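Local coordinates for protein short-chain-enoyl-CoA hydratase (PDB 5Z7R) that catalyses the reversible hydration of crotonyl-CoA, and also accepts hexenoyl-CoA but not longer analogues, in the butanoate pathway of Clostridium acetobutylicum, at residues Ile19-Pro22 with Leu28-Asp31; Lys60-Gly65 with Glu114-Cys119; Lys88-Leu93 with Pro141-Thr146; Lys181-Glu184 with Asn190-Lys193. All coordinates share one frame; numbering follows the deposited sequence.

Contact 1. Residues Ile19-Pro22 with Leu28-Asp31; sequences INRP and LNSD
Arg-21 is extended through CD and bent about its CG-CD bond (chi3 59°), while Asn-29 turns its CG in between its own backbone N and carbonyl carbon (chi1 54°); together these torsions bring the guanidinium over the amide. The contact closes the short beta-loop-alpha connection of the crotonase fold, from the end of strand 14-19 to the start of helix 30-45. The two flat groups lie nearly parallel, 14° apart. Asn-29 ND2 sits over one guanidinium face, displaced toward its rim, 3.1 Å from Arg-21 NH1 and 3.3 Å from Arg-21 CZ. Both nitrogens are donors, so ND2 rests over the face without bonding to it, and each polar end is used elsewhere. Arg-21 NH1 donates to the carbonyl O of Ala-27, and NH2 makes a long, weak ion pair with Asp-67. Asn-29 is the N-cap of helix 30-45: its amide oxygen caps a backbone N in the first turn and also pairs with Thr-32 OG1, which holds the amide plane that the arginine covers. At the guanidinium edge, Arg-21 NH1 lies 4.2 Å from Leu-28 C. Beneath this polar layer the same connection is closed by buried aliphatic packing, where Ile-19 CD1 lies 4.4 Å from Leu-28 CD2.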
ATOM      1  N   ILE A  19      24.021  15.287  21.332  1.00 33.99           N
ATOM      2  CA  ILE A  19      24.891  15.776  20.284  1.00 39.69           C
ATOM      3  C   ILE A  19      25.546  17.035  20.808  1.00 42.35           C
ATOM      4  O   ILE A  19      24.864  17.937  21.295  1.00 37.74           O
ATOM      5  CB  ILE A  19      24.149  16.059  18.986  1.00 40.86           C
ATOM      6  CG1 ILE A  19      23.754  14.725  18.352  1.00 43.26           C
ATOM      7  CG2 ILE A  19      25.042  16.859  18.046  1.00 41.90           C
ATOM      8  CD1 ILE A  19      22.463  14.783  17.586  1.00 43.77           C
ATOM      9  N   ASN A  20      26.873  17.079  20.672  1.00 46.54           N
ATOM     10  CA  ASN A  20      27.704  18.058  21.352  1.00 45.84           C
ATOM     11  C   ASN A  20      28.716  18.701  20.409  1.00 43.60           C
ATOM     12  O   ASN A  20      29.875  18.325  20.414  1.00 48.86           O
ATOM     13  CB  ASN A  20      28.390  17.347  22.522  1.00 47.05           C
ATOM     14  CG  ASN A  20      29.290  18.259  23.342  1.00 51.46           C
ATOM     15  OD1 ASN A  20      29.213  19.497  23.282  1.00 52.95           O
ATOM     16  ND2 ASN A  20      30.161  17.638  24.119  1.00 49.55           N
ATOM     17  N   ARG A  21      28.256  19.631  19.572  1.00 42.41           N
ATOM     18  CA  ARG A  21      29.140  20.513  18.787  1.00 42.13           C
ATOM     19  C   ARG A  21      28.741  21.949  19.064  1.00 42.81           C
ATOM     20  O   ARG A  21      28.225  22.632  18.176  1.00 37.43           O
ATOM     21  CB  ARG A  21      29.092  20.226  17.289  1.00 43.17           C
ATOM     22  CG  ARG A  21      29.724  18.897  16.867  1.00 42.06           C
ATOM     23  CD  ARG A  21      29.593  18.708  15.352  1.00 43.84           C
ATOM     24  NE  ARG A  21      30.238  19.772  14.557  1.00 45.12           N
ATOM     25  CZ  ARG A  21      29.893  20.136  13.312  1.00 47.45           C
ATOM     26  NH1 ARG A  21      28.870  19.555  12.687  1.00 48.66           N
ATOM     27  NH2 ARG A  21      30.565  21.105  12.682  1.00 46.86           N
ATOM     28  N   PRO A  22      29.020  22.415  20.305  1.00 50.69           N
ATOM     29  CA  PRO A  22      28.537  23.676  20.878  1.00 54.42           C
ATOM     30  C   PRO A  22      28.760  24.852  19.970  1.00 54.74           C
ATOM     31  O   PRO A  22      27.857  25.669  19.796  1.00 52.11           O
ATOM     32  CB  PRO A  22      29.380  23.835  22.148  1.00 55.75           C
ATOM     33  CG  PRO A  22      29.687  22.436  22.561  1.00 56.96           C
ATOM     34  CD  PRO A  22      29.905  21.706  21.258  1.00 54.03           C
ATOM     35  N   LEU A  28      24.816  18.680  12.131  1.00 47.16           N
ATOM     36  CA  LEU A  28      25.144  17.343  11.651  1.00 49.71           C
ATOM     37  C   LEU A  28      26.085  17.407  10.469  1.00 48.85           C
ATOM     38  O   LEU A  28      25.851  18.143   9.513  1.00 51.63           O
ATOM     39  CB  LEU A  28      23.889  16.618  11.205  1.00 50.03           C
ATOM     40  CG  LEU A  28      22.800  16.514  12.252  1.00 48.03           C
ATOM     41  CD1 LEU A  28      21.518  16.035  11.598  1.00 48.67           C
ATOM     42  CD2 LEU A  28      23.246  15.585  13.373  1.00 51.14           C
ATOM     43  N   ASN A  29      27.156  16.636  10.556  1.00 47.17           N
ATOM     44  CA  ASN A  29      28.036  16.390   9.423  1.00 45.83           C
ATOM     45  C   ASN A  29      28.254  14.897   9.381  1.00 42.55           C
ATOM     46  O   ASN A  29      27.741  14.179  10.264  1.00 39.06           O
ATOM     47  CB  ASN A  29      29.350  17.146   9.588  1.00 45.24           C
ATOM     48  CG  ASN A  29      30.042  16.846  10.913  1.00 46.04           C
ATOM     49  OD1 ASN A  29      29.786  15.822  11.568  1.00 45.61           O
ATOM     50  ND2 ASN A  29      30.920  17.746  11.315  1.00 43.34           N
ATOM     51  N   SER A  30      28.998  14.429   8.372  1.00 42.77           N
ATOM     52  CA  SER A  30      29.204  12.982   8.163  1.00 41.32           C
ATOM     53  C   SER A  30      29.786  12.273   9.403  1.00 42.47           C
ATOM     54  O   SER A  30      29.314  11.175   9.763  1.00 42.55           O
ATOM     55  CB  SER A  30      30.092  12.727   6.945  1.00 43.55           C
ATOM     56  OG  SER A  30      29.830  13.668   5.919  1.00 45.10           O
ATOM     57  N   ASP A  31      30.774  12.894  10.069  1.00 39.12           N
ATOM     58  CA  ASP A  31      31.382  12.263  11.254  1.00 40.76           C
ATOM     59  C   ASP A  31      30.327  12.094  12.335  1.00 38.24           C
ATOM     60  O   ASP A  31      30.319  11.084  13.054  1.00 38.12           O
ATOM     61  CB  ASP A  31      32.568  13.063  11.823  1.00 44.61           C
ATOM     62  CG  ASP A  31      33.749  13.148  10.871  1.00 50.08           C
ATOM     63  OD1 ASP A  31      33.886  12.278   9.988  1.00 52.12           O
ATOM     64  OD2 ASP A  31      34.548  14.101  11.009  1.00 54.62           O
TER

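Contact 2. Residues Lys60-Gly65 with Glu114-Cys119; sequences KSFVAG and EIAMSC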
ATOM      1  N   LYS A  60      21.299  26.886  23.525  1.00 45.51           N
ATOM      2  CA  LYS A  60      20.815  27.507  22.314  1.00 43.12           C
ATOM      3  C   LYS A  60      20.229  26.476  21.313  1.00 43.61           C
ATOM      4  O   LYS A  60      19.233  26.779  20.620  1.00 41.31           O
ATOM      5  CB  LYS A  60      21.892  28.367  21.665  1.00 48.59           C
ATOM      6  CG  LYS A  60      21.281  29.413  20.728  1.00 58.33           C
ATOM      7  CD  LYS A  60      22.237  30.529  20.289  1.00 63.53           C
ATOM      8  CE  LYS A  60      21.449  31.776  19.863  1.00 64.74           C
ATOM      9  NZ  LYS A  60      22.181  32.640  18.893  1.00 63.85           N
ATOM     10  N   SER A  61      20.817  25.278  21.225  1.00 40.89           N
ATOM     11  CA  SER A  61      20.511  24.358  20.089  1.00 41.94           C
ATOM     12  C   SER A  61      20.254  22.930  20.432  1.00 38.18           C
ATOM     13  O   SER A  61      20.968  22.326  21.244  1.00 33.86           O
ATOM     14  CB  SER A  61      21.620  24.345  19.028  1.00 41.94           C
ATOM     15  OG  SER A  61      21.231  25.046  17.863  1.00 44.60           O
ATOM     16  N   PHE A  62      19.242  22.390  19.759  1.00 38.38           N
ATOM     17  CA  PHE A  62      19.072  20.955  19.667  1.00 35.71           C
ATOM     18  C   PHE A  62      20.074  20.465  18.605  1.00 35.89           C
ATOM     19  O   PHE A  62      21.087  19.882  18.949  1.00 38.17           O
ATOM     20  CB  PHE A  62      17.619  20.600  19.334  1.00 34.17           C
ATOM     21  CG  PHE A  62      17.392  19.139  19.104  1.00 30.78           C
ATOM     22  CD1 PHE A  62      17.460  18.238  20.155  1.00 31.08           C
ATOM     23  CD2 PHE A  62      17.135  18.665  17.829  1.00 29.30           C
ATOM     24  CE1 PHE A  62      17.263  16.893  19.933  1.00 32.28           C
ATOM     25  CE2 PHE A  62      16.946  17.334  17.599  1.00 28.93           C
ATOM     26  CZ  PHE A  62      16.990  16.450  18.650  1.00 31.33           C
ATOM     27  N   VAL A  63      19.711  20.639  17.355  1.00 34.07           N
ATOM     28  CA  VAL A  63      20.602  20.458  16.253  1.00 31.48           C
ATOM     29  C   VAL A  63      20.240  21.532  15.248  1.00 31.05           C
ATOM     30  O   VAL A  63      19.147  21.555  14.748  1.00 29.81           O
ATOM     31  CB  VAL A  63      20.439  19.039  15.677  1.00 32.51           C
ATOM     32  CG1 VAL A  63      21.188  18.859  14.389  1.00 31.59           C
ATOM     33  CG2 VAL A  63      20.841  17.989  16.682  1.00 31.43           C
ATOM     34  N   ALA A  64      21.153  22.432  14.966  1.00 32.84           N
ATOM     35  CA  ALA A  64      20.919  23.432  13.952  1.00 40.26           C
ATOM     36  C   ALA A  64      21.446  23.016  12.592  1.00 41.53           C
ATOM     37  O   ALA A  64      22.534  23.382  12.212  1.00 44.00           O
ATOM     38  CB  ALA A  64      21.500  24.760  14.372  1.00 43.25           C
ATOM     39  N   GLY A  65      20.677  22.258  11.849  1.00 42.24           N
ATOM     40  CA  GLY A  65      21.034  21.936  10.487  1.00 41.99           C
ATOM     41  C   GLY A  65      22.140  20.937  10.226  1.00 41.43           C
ATOM     42  O   GLY A  65      22.514  20.159  11.075  1.00 38.49           O
ATOM     43  N   GLU A 114      14.614  16.884  11.228  1.00 25.22           N
ATOM     44  CA  GLU A 114      14.510  15.498  10.709  1.00 23.95           C
ATOM     45  C   GLU A 114      14.947  14.471  11.709  1.00 23.18           C
ATOM     46  O   GLU A 114      14.292  13.433  11.837  1.00 23.79           O
ATOM     47  CB  GLU A 114      15.237  15.337   9.372  1.00 25.36           C
ATOM     48  CG  GLU A 114      14.635  16.191   8.244  1.00 26.34           C
ATOM     49  CD  GLU A 114      15.572  16.359   7.053  1.00 27.35           C
ATOM     50  OE1 GLU A 114      16.723  16.816   7.248  1.00 27.41           O
ATOM     51  OE2 GLU A 114      15.168  16.027   5.920  1.00 24.95           O
ATOM     52  N   ILE A 115      15.997  14.735  12.490  1.00 22.86           N
ATOM     53  CA  ILE A 115      16.379  13.732  13.472  1.00 23.17           C
ATOM     54  C   ILE A 115      15.336  13.622  14.571  1.00 22.35           C
ATOM     55  O   ILE A 115      15.013  12.523  15.051  1.00 23.98           O
ATOM     56  CB  ILE A 115      17.808  13.942  14.055  1.00 26.35           C
ATOM     57  CG1 ILE A 115      18.267  12.666  14.782  1.00 27.31           C
ATOM     58  CG2 ILE A 115      17.896  15.162  14.983  1.00 26.55           C
ATOM     59  CD1 ILE A 115      19.775  12.519  14.828  1.00 29.25           C
ATOM     60  N   ALA A 116      14.789  14.758  14.972  1.00 23.50           N
ATOM     61  CA  ALA A 116      13.796  14.782  16.044  1.00 23.25           C
ATOM     62  C   ALA A 116      12.537  14.011  15.585  1.00 24.47           C
ATOM     63  O   ALA A 116      11.958  13.229  16.360  1.00 23.55           O
ATOM     64  CB  ALA A 116      13.467  16.218  16.429  1.00 22.01           C
ATOM     65  N   MET A 117      12.156  14.191  14.315  1.00 26.14           N
ATOM     66  CA  MET A 117      10.969  13.484  13.744  1.00 24.12           C
ATOM     67  C   MET A 117      11.194  12.002  13.632  1.00 24.97           C
ATOM     68  O   MET A 117      10.237  11.239  13.488  1.00 25.52           O
ATOM     69  CB  MET A 117      10.642  14.020  12.379  1.00 23.76           C
ATOM     70  CG  MET A 117      10.205  15.455  12.452  1.00 24.23           C
ATOM     71  SD  MET A 117       9.386  16.118  11.021  1.00 25.90           S
ATOM     72  CE  MET A 117      10.685  16.459   9.844  1.00 25.12           C
ATOM     73  N   SER A 118      12.457  11.588  13.740  1.00 24.72           N
ATOM     74  CA  SER A 118      12.819  10.192  13.656  1.00 24.86           C
ATOM     75  C   SER A 118      12.818   9.509  14.986  1.00 25.56           C
ATOM     76  O   SER A 118      13.040   8.316  15.041  1.00 29.08           O
ATOM     77  CB  SER A 118      14.206  10.028  13.000  1.00 27.04           C
ATOM     78  OG  SER A 118      14.302  10.750  11.768  1.00 25.80           O
ATOM     79  N   CYS A 119      12.571  10.232  16.072  1.00 26.87           N
ATOM     80  CA  CYS A 119      12.320   9.590  17.380  1.00 27.08           C
ATOM     81  C   CYS A 119      10.836   9.273  17.619  1.00 26.50           C
ATOM     82  O   CYS A 119       9.944   9.799  16.950  1.00 28.67           O
ATOM     83  CB  CYS A 119      12.798  10.498  18.512  1.00 29.16           C
ATOM     84  SG  CYS A 119      14.476  11.130  18.317  1.00 30.50           S
TER
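The Phe-62 ring meets Ile-115 and Ala-116 obliquely, through its CE2 corner, and carries Val-63 CG2 over one face, 3.9 Å above the plane and displaced toward the rim. The packing joins two parts of the crotonase core: the corner where the chain enters strand 63-64 of the smaller sheet, and the later part of helix 111-117, which bears Glu-114, by similarity a catalytic residue. Phe-62 CE2 is 3.5 Å from Ile-115 CG2 and 3.8 Å from Ala-116 CB, so one ring atom touches both neighbouring side chains of the helix. Ile-115 has CG1 turned opposite its backbone N (chi1 -165°), which sends CG2 toward the ring and toward Val-63 CG2, a looser neighbour at 4.4 Å. All four side chains are buried, and the junction is entirely apolar. In crotonases the loop that follows this strand and the start of this helix usually supply the two N-H groups of the oxyanion hole. Glu-114 takes no part in this packing; its OE2 accepts hydrogen bonds from the backbone N of Phe-143 and of Gly-145. Further along, Ser-118 N bonds to Ile-115 O. The side chain of the same serine reaches back one residue more: Ser-118 OG donates to Glu-114 O over 2.7 Å, tilted 27° from the carbonyl plane.

Contact 3. Residues Lys88-Leu93 with Pro141-Thr146; sequences KVFRRL and PGFGGT
Phe-143 turns the edge of its ring toward the face of Phe-90 in an offset edge-to-face pair, with centroids 5.5 Å apart and planes at 74°. The pair joins helix 76-95 of the crotonase fold to the glycine-rich turn that leads into helix 145-153, beside the probable active site. Because the stack is offset, Phe-90 meets the base of the other side chain more closely than its far rim: Phe-90 CE2 lies 3.5 Å from Phe-143 CB and 3.9 Å from Phe-143 CD2. The same side of the ring runs along the backbone, where Phe-90 CD2 comes within 3.4 Å of the Phe-143 carbonyl O, a van der Waals approach of an aromatic C-H to oxygen. Phe-143 has CG opposite its carbonyl carbon (chi1 -57°), which swings the ring away from that oxygen and lets both groups touch Phe-90. A second aromatic neighbour, Phe-82 of the same helix 76-95, meets the Phe-143 ring at about 60°, while Phe-90 also packs on Leu-33 and Ile-115. Gly-144 stands at the N-cap of helix 145-153. This turn faces another copy of the protein: Glu-229 of the second subunit is hydrogen-bonded through its carboxylate to Gly-144 N and Thr-146 OG1. Arg-91, one residue along from the aromatic pair, reaches the same neighbour, its NE forming a salt bridge with Asp-223 OD1 of the second subunit.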
ATOM      1  N   LYS A  88      19.389   6.474   6.227  1.00 26.14           N
ATOM      2  CA  LYS A  88      19.666   5.168   6.772  1.00 29.83           C
ATOM      3  C   LYS A  88      19.956   5.274   8.284  1.00 29.52           C
ATOM      4  O   LYS A  88      19.528   4.432   9.060  1.00 27.59           O
ATOM      5  CB  LYS A  88      20.823   4.502   6.029  1.00 32.76           C
ATOM      6  CG  LYS A  88      21.017   3.057   6.441  1.00 39.89           C
ATOM      7  CD  LYS A  88      21.710   2.214   5.362  1.00 47.66           C
ATOM      8  CE  LYS A  88      23.154   2.631   5.128  1.00 54.23           C
ATOM      9  NZ  LYS A  88      23.914   2.815   6.406  1.00 58.36           N
ATOM     10  N   VAL A  89      20.682   6.309   8.689  1.00 28.37           N
ATOM     11  CA  VAL A  89      20.969   6.504  10.101  1.00 30.49           C
ATOM     12  C   VAL A  89      19.675   6.836  10.865  1.00 26.81           C
ATOM     13  O   VAL A  89      19.350   6.226  11.856  1.00 26.06           O
ATOM     14  CB  VAL A  89      21.997   7.636  10.341  1.00 30.58           C
ATOM     15  CG1 VAL A  89      22.102   7.897  11.824  1.00 32.16           C
ATOM     16  CG2 VAL A  89      23.364   7.267   9.774  1.00 32.94           C
ATOM     17  N   PHE A  90      18.943   7.814  10.377  1.00 27.63           N
ATOM     18  CA  PHE A  90      17.656   8.198  11.000  1.00 26.93           C
ATOM     19  C   PHE A  90      16.585   7.100  11.038  1.00 26.15           C
ATOM     20  O   PHE A  90      15.850   6.984  12.005  1.00 28.07           O
ATOM     21  CB  PHE A  90      17.136   9.405  10.263  1.00 26.30           C
ATOM     22  CG  PHE A  90      17.920  10.639  10.533  1.00 26.42           C
ATOM     23  CD1 PHE A  90      19.160  10.573  11.185  1.00 27.47           C
ATOM     24  CD2 PHE A  90      17.420  11.876  10.168  1.00 26.80           C
ATOM     25  CE1 PHE A  90      19.888  11.712  11.422  1.00 26.73           C
ATOM     26  CE2 PHE A  90      18.147  13.024  10.413  1.00 29.06           C
ATOM     27  CZ  PHE A  90      19.385  12.942  11.030  1.00 28.16           C
ATOM     28  N   ARG A  91      16.520   6.281   9.992  1.00 27.69           N
ATOM     29  CA  ARG A  91      15.583   5.163   9.947  1.00 27.69           C
ATOM     30  C   ARG A  91      15.932   4.125  10.980  1.00 29.34           C
ATOM     31  O   ARG A  91      15.032   3.467  11.530  1.00 31.40           O
ATOM     32  CB  ARG A  91      15.589   4.512   8.563  1.00 28.43           C
ATOM     33  CG  ARG A  91      14.662   3.334   8.435  1.00 26.93           C
ATOM     34  CD  ARG A  91      13.226   3.789   8.693  1.00 27.00           C
ATOM     35  NE  ARG A  91      12.283   2.803   8.193  1.00 25.56           N
ATOM     36  CZ  ARG A  91      11.119   2.486   8.761  1.00 25.47           C
ATOM     37  NH1 ARG A  91      10.364   1.537   8.198  1.00 25.45           N
ATOM     38  NH2 ARG A  91      10.687   3.100   9.851  1.00 23.42           N
ATOM     39  N   ARG A  92      17.229   3.969  11.260  1.00 30.38           N
ATOM     40  CA  ARG A  92      17.671   2.982  12.248  1.00 30.54           C
ATOM     41  C   ARG A  92      17.238   3.412  13.648  1.00 28.37           C
ATOM     42  O   ARG A  92      16.841   2.574  14.478  1.00 29.34           O
ATOM     43  CB  ARG A  92      19.188   2.828  12.212  1.00 33.29           C
ATOM     44  CG  ARG A  92      19.721   1.668  13.065  1.00 34.80           C
ATOM     45  CD  ARG A  92      21.223   1.578  12.872  1.00 35.50           C
ATOM     46  NE  ARG A  92      21.879   0.498  13.615  1.00 38.06           N
ATOM     47  CZ  ARG A  92      23.183   0.255  13.520  1.00 35.07           C
ATOM     48  NH1 ARG A  92      23.937   1.017  12.736  1.00 32.42           N
ATOM     49  NH2 ARG A  92      23.735  -0.717  14.221  1.00 36.41           N
ATOM     50  N   LEU A  93      17.320   4.717  13.882  1.00 25.06           N
ATOM     51  CA  LEU A  93      16.840   5.319  15.106  1.00 26.75           C
ATOM     52  C   LEU A  93      15.314   5.130  15.267  1.00 27.57           C
ATOM     53  O   LEU A  93      14.822   4.749  16.360  1.00 29.66           O
ATOM     54  CB  LEU A  93      17.187   6.805  15.118  1.00 27.04           C
ATOM     55  CG  LEU A  93      16.937   7.532  16.436  1.00 27.13           C
ATOM     56  CD1 LEU A  93      17.943   7.102  17.500  1.00 27.51           C
ATOM     57  CD2 LEU A  93      17.045   9.030  16.258  1.00 27.36           C
ATOM     58  N   PRO A 141      14.420  18.743   1.525  1.00 27.70           N
ATOM     59  CA  PRO A 141      14.873  17.982   2.660  1.00 28.52           C
ATOM     60  C   PRO A 141      15.550  16.692   2.186  1.00 27.37           C
ATOM     61  O   PRO A 141      15.118  16.110   1.212  1.00 31.00           O
ATOM     62  CB  PRO A 141      13.572  17.719   3.432  1.00 28.51           C
ATOM     63  CG  PRO A 141      12.735  18.954   3.135  1.00 27.33           C
ATOM     64  CD  PRO A 141      13.063  19.309   1.725  1.00 28.33           C
ATOM     65  N   GLY A 142      16.613  16.287   2.872  1.00 26.00           N
ATOM     66  CA  GLY A 142      17.474  15.165   2.484  1.00 24.70           C
ATOM     67  C   GLY A 142      17.555  14.040   3.492  1.00 24.86           C
ATOM     68  O   GLY A 142      18.061  12.980   3.175  1.00 26.10           O
ATOM     69  N   PHE A 143      17.037  14.219   4.699  1.00 26.14           N
ATOM     70  CA  PHE A 143      17.087  13.149   5.719  1.00 27.20           C
ATOM     71  C   PHE A 143      15.689  12.797   6.242  1.00 26.72           C
ATOM     72  O   PHE A 143      15.518  12.481   7.430  1.00 25.23           O
ATOM     73  CB  PHE A 143      17.966  13.544   6.926  1.00 30.60           C
ATOM     74  CG  PHE A 143      19.393  13.910   6.598  1.00 31.91           C
ATOM     75  CD1 PHE A 143      20.067  13.376   5.497  1.00 34.02           C
ATOM     76  CD2 PHE A 143      20.100  14.741   7.455  1.00 35.14           C
ATOM     77  CE1 PHE A 143      21.383  13.707   5.227  1.00 33.43           C
ATOM     78  CE2 PHE A 143      21.433  15.064   7.202  1.00 35.82           C
ATOM     79  CZ  PHE A 143      22.071  14.548   6.084  1.00 34.18           C
ATOM     80  N   GLY A 144      14.696  12.848   5.357  1.00 25.43           N
ATOM     81  CA  GLY A 144      13.378  12.322   5.647  1.00 25.61           C
ATOM     82  C   GLY A 144      12.333  13.409   5.735  1.00 26.76           C
ATOM     83  O   GLY A 144      11.155  13.126   5.776  1.00 28.89           O
ATOM     84  N   GLY A 145      12.749  14.656   5.702  1.00 26.68           N
ATOM     85  CA  GLY A 145      11.827  15.769   5.942  1.00 28.18           C
ATOM     86  C   GLY A 145      10.536  15.706   5.148  1.00 27.92           C
ATOM     87  O   GLY A 145       9.461  15.976   5.706  1.00 25.89           O
ATOM     88  N   THR A 146      10.642  15.349   3.859  1.00 26.19           N
ATOM     89  CA  THR A 146       9.525  15.379   2.910  1.00 22.99           C
ATOM     90  C   THR A 146       8.514  14.309   3.242  1.00 23.17           C
ATOM     91  O   THR A 146       7.407  14.330   2.738  1.00 25.24           O
ATOM     92  CB  THR A 146       9.983  15.154   1.444  1.00 22.97           C
ATOM     93  OG1 THR A 146      10.528  13.835   1.255  1.00 21.61           O
ATOM     94  CG2 THR A 146      11.007  16.194   1.022  1.00 23.72           C
TER

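Contact 4. Residues Lys181-Glu184 with Asn190-Lys193; sequences KVVE and NTAK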
ATOM      1  N   LYS A 181       4.633  18.007  23.983  1.00 38.22           N
ATOM      2  CA  LYS A 181       4.651  18.915  25.138  1.00 36.05           C
ATOM      3  C   LYS A 181       5.639  20.039  24.981  1.00 34.05           C
ATOM      4  O   LYS A 181       6.681  19.915  24.329  1.00 32.53           O
ATOM      5  CB  LYS A 181       5.070  18.191  26.392  1.00 41.57           C
ATOM      6  CG  LYS A 181       4.129  17.146  26.932  1.00 48.06           C
ATOM      7  CD  LYS A 181       4.457  16.943  28.409  1.00 56.38           C
ATOM      8  CE  LYS A 181       3.697  15.771  29.007  1.00 62.80           C
ATOM      9  NZ  LYS A 181       4.334  14.477  28.635  1.00 64.99           N
ATOM     10  N   VAL A 182       5.309  21.152  25.601  1.00 35.49           N
ATOM     11  CA  VAL A 182       6.251  22.254  25.762  1.00 37.72           C
ATOM     12  C   VAL A 182       6.389  22.476  27.272  1.00 36.07           C
ATOM     13  O   VAL A 182       5.408  22.382  27.998  1.00 37.93           O
ATOM     14  CB  VAL A 182       5.804  23.482  24.964  1.00 36.12           C
ATOM     15  CG1 VAL A 182       6.830  24.606  25.031  1.00 37.14           C
ATOM     16  CG2 VAL A 182       5.587  23.067  23.520  1.00 36.40           C
ATOM     17  N   VAL A 183       7.635  22.623  27.722  1.00 37.72           N
ATOM     18  CA  VAL A 183       8.016  22.963  29.103  1.00 35.02           C
ATOM     19  C   VAL A 183       9.069  24.048  28.984  1.00 35.83           C
ATOM     20  O   VAL A 183       9.453  24.405  27.866  1.00 34.00           O
ATOM     21  CB  VAL A 183       8.620  21.790  29.889  1.00 36.16           C
ATOM     22  CG1 VAL A 183       7.618  20.657  30.072  1.00 36.46           C
ATOM     23  CG2 VAL A 183       9.877  21.267  29.230  1.00 36.64           C
ATOM     24  N   GLU A 184       9.511  24.600  30.115  1.00 37.76           N
ATOM     25  CA  GLU A 184      10.562  25.619  30.102  1.00 37.35           C
ATOM     26  C   GLU A 184      11.900  24.915  30.081  1.00 32.90           C
ATOM     27  O   GLU A 184      11.992  23.759  30.500  1.00 32.97           O
ATOM     28  CB  GLU A 184      10.448  26.540  31.327  1.00 41.69           C
ATOM     29  CG  GLU A 184       9.251  27.501  31.264  1.00 42.87           C
ATOM     30  CD  GLU A 184       9.359  28.547  30.155  1.00 46.62           C
ATOM     31  OE1 GLU A 184      10.275  29.418  30.197  1.00 43.67           O
ATOM     32  OE2 GLU A 184       8.504  28.508  29.238  1.00 50.90           O
ATOM     33  N   ASN A 190      14.031  16.796  33.084  1.00 40.56           N
ATOM     34  CA  ASN A 190      13.207  16.119  34.090  1.00 42.72           C
ATOM     35  C   ASN A 190      11.992  15.591  33.387  1.00 39.31           C
ATOM     36  O   ASN A 190      11.609  14.436  33.625  1.00 41.39           O
ATOM     37  CB  ASN A 190      12.741  17.017  35.270  1.00 44.63           C
ATOM     38  CG  ASN A 190      13.845  17.324  36.266  1.00 46.12           C
ATOM     39  OD1 ASN A 190      14.796  16.549  36.440  1.00 43.79           O
ATOM     40  ND2 ASN A 190      13.728  18.478  36.926  1.00 47.72           N
ATOM     41  N   THR A 191      11.370  16.407  32.532  1.00 33.25           N
ATOM     42  CA  THR A 191      10.166  15.907  31.858  1.00 37.12           C
ATOM     43  C   THR A 191      10.482  14.628  31.031  1.00 35.15           C
ATOM     44  O   THR A 191       9.839  13.591  31.238  1.00 31.77           O
ATOM     45  CB  THR A 191       9.471  16.969  30.999  1.00 39.14           C
ATOM     46  OG1 THR A 191       9.233  18.125  31.797  1.00 43.22           O
ATOM     47  CG2 THR A 191       8.135  16.453  30.489  1.00 38.12           C
ATOM     48  N   ALA A 192      11.486  14.712  30.143  1.00 32.81           N
ATOM     49  CA  ALA A 192      12.000  13.547  29.400  1.00 31.80           C
ATOM     50  C   ALA A 192      12.263  12.331  30.271  1.00 33.51           C
ATOM     51  O   ALA A 192      11.843  11.212  29.925  1.00 30.47           O
ATOM     52  CB  ALA A 192      13.262  13.914  28.683  1.00 31.67           C
ATOM     53  N   LYS A 193      12.942  12.553  31.408  1.00 35.12           N
ATOM     54  CA  LYS A 193      13.355  11.469  32.292  1.00 34.67           C
ATOM     55  C   LYS A 193      12.182  10.868  32.974  1.00 36.17           C
ATOM     56  O   LYS A 193      12.168   9.664  33.204  1.00 33.52           O
ATOM     57  CB  LYS A 193      14.413  11.898  33.334  1.00 40.23           C
ATOM     58  CG  LYS A 193      15.795  12.173  32.744  1.00 41.51           C
ATOM     59  CD  LYS A 193      16.944  12.207  33.747  1.00 43.75           C
ATOM     60  CE  LYS A 193      17.856  13.422  33.525  1.00 47.31           C
ATOM     61  NZ  LYS A 193      19.308  13.092  33.515  1.00 48.70           N
TER
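Val-183, extended in the short strand 182-183, faces Thr-191 on helix 188-201, with their CA atoms 7.9 Å apart, the closest pairing of the two backbones. The strand lies at the edge of the larger sheet of the crotonase fold, bonded to Ala-124 of the adjoining strand through Lys-181 and Val-183, and the chain then turns into a helix that packs back against the sheet. The valine and threonine side chains reach toward each other tip to tip. Val-183 CG1 lies 3.5 Å from Thr-191 OG1, a plain methyl-to-oxygen contact, since that hydroxyl donates to the carbonyl O of Glu-187 one turn earlier. Chi1 of -53° puts OG1 opposite the threonine's own carbonyl carbon, where it meets Glu-187 O, and turns CG2 toward Lys-181. Ala-192 packs against Ile-53 of strand 51-56, and Lys-193 NZ forms a salt bridge with Glu-11. The seam lies away from the probable catalytic glutamates and joins the last strand to the helix after it. Lys-181 borders it on one side and also packs on Gln-160 of the third subunit; its aliphatic chain completes the contact with CD 4.3 Å from Thr-191 CG2.

Overall arrangement
Contacts 1, 2 and 3 form one connected group, with neighbouring centres about 11 Å apart (1 to 2 and 2 to 3). Contact 1 comes first along the chain, and its Leu-28 reaches both others, through Val-63 and the backbone of Gly-65 on one hand and Phe-90 on the other. Strand 63-64 and helix 111-117 of contact 2 alternate in sequence with helix 76-95 and the turn before helix 145-153 of contact 3; Glu-114 ties the two together by hydrogen bonds to that turn. Contact 4 comes last and stands apart, its centre about 24 Å from that of contact 3, across the chain's centre. The first three thus lie beside the probable catalytic region, while the fourth sits at the larger sheet's border.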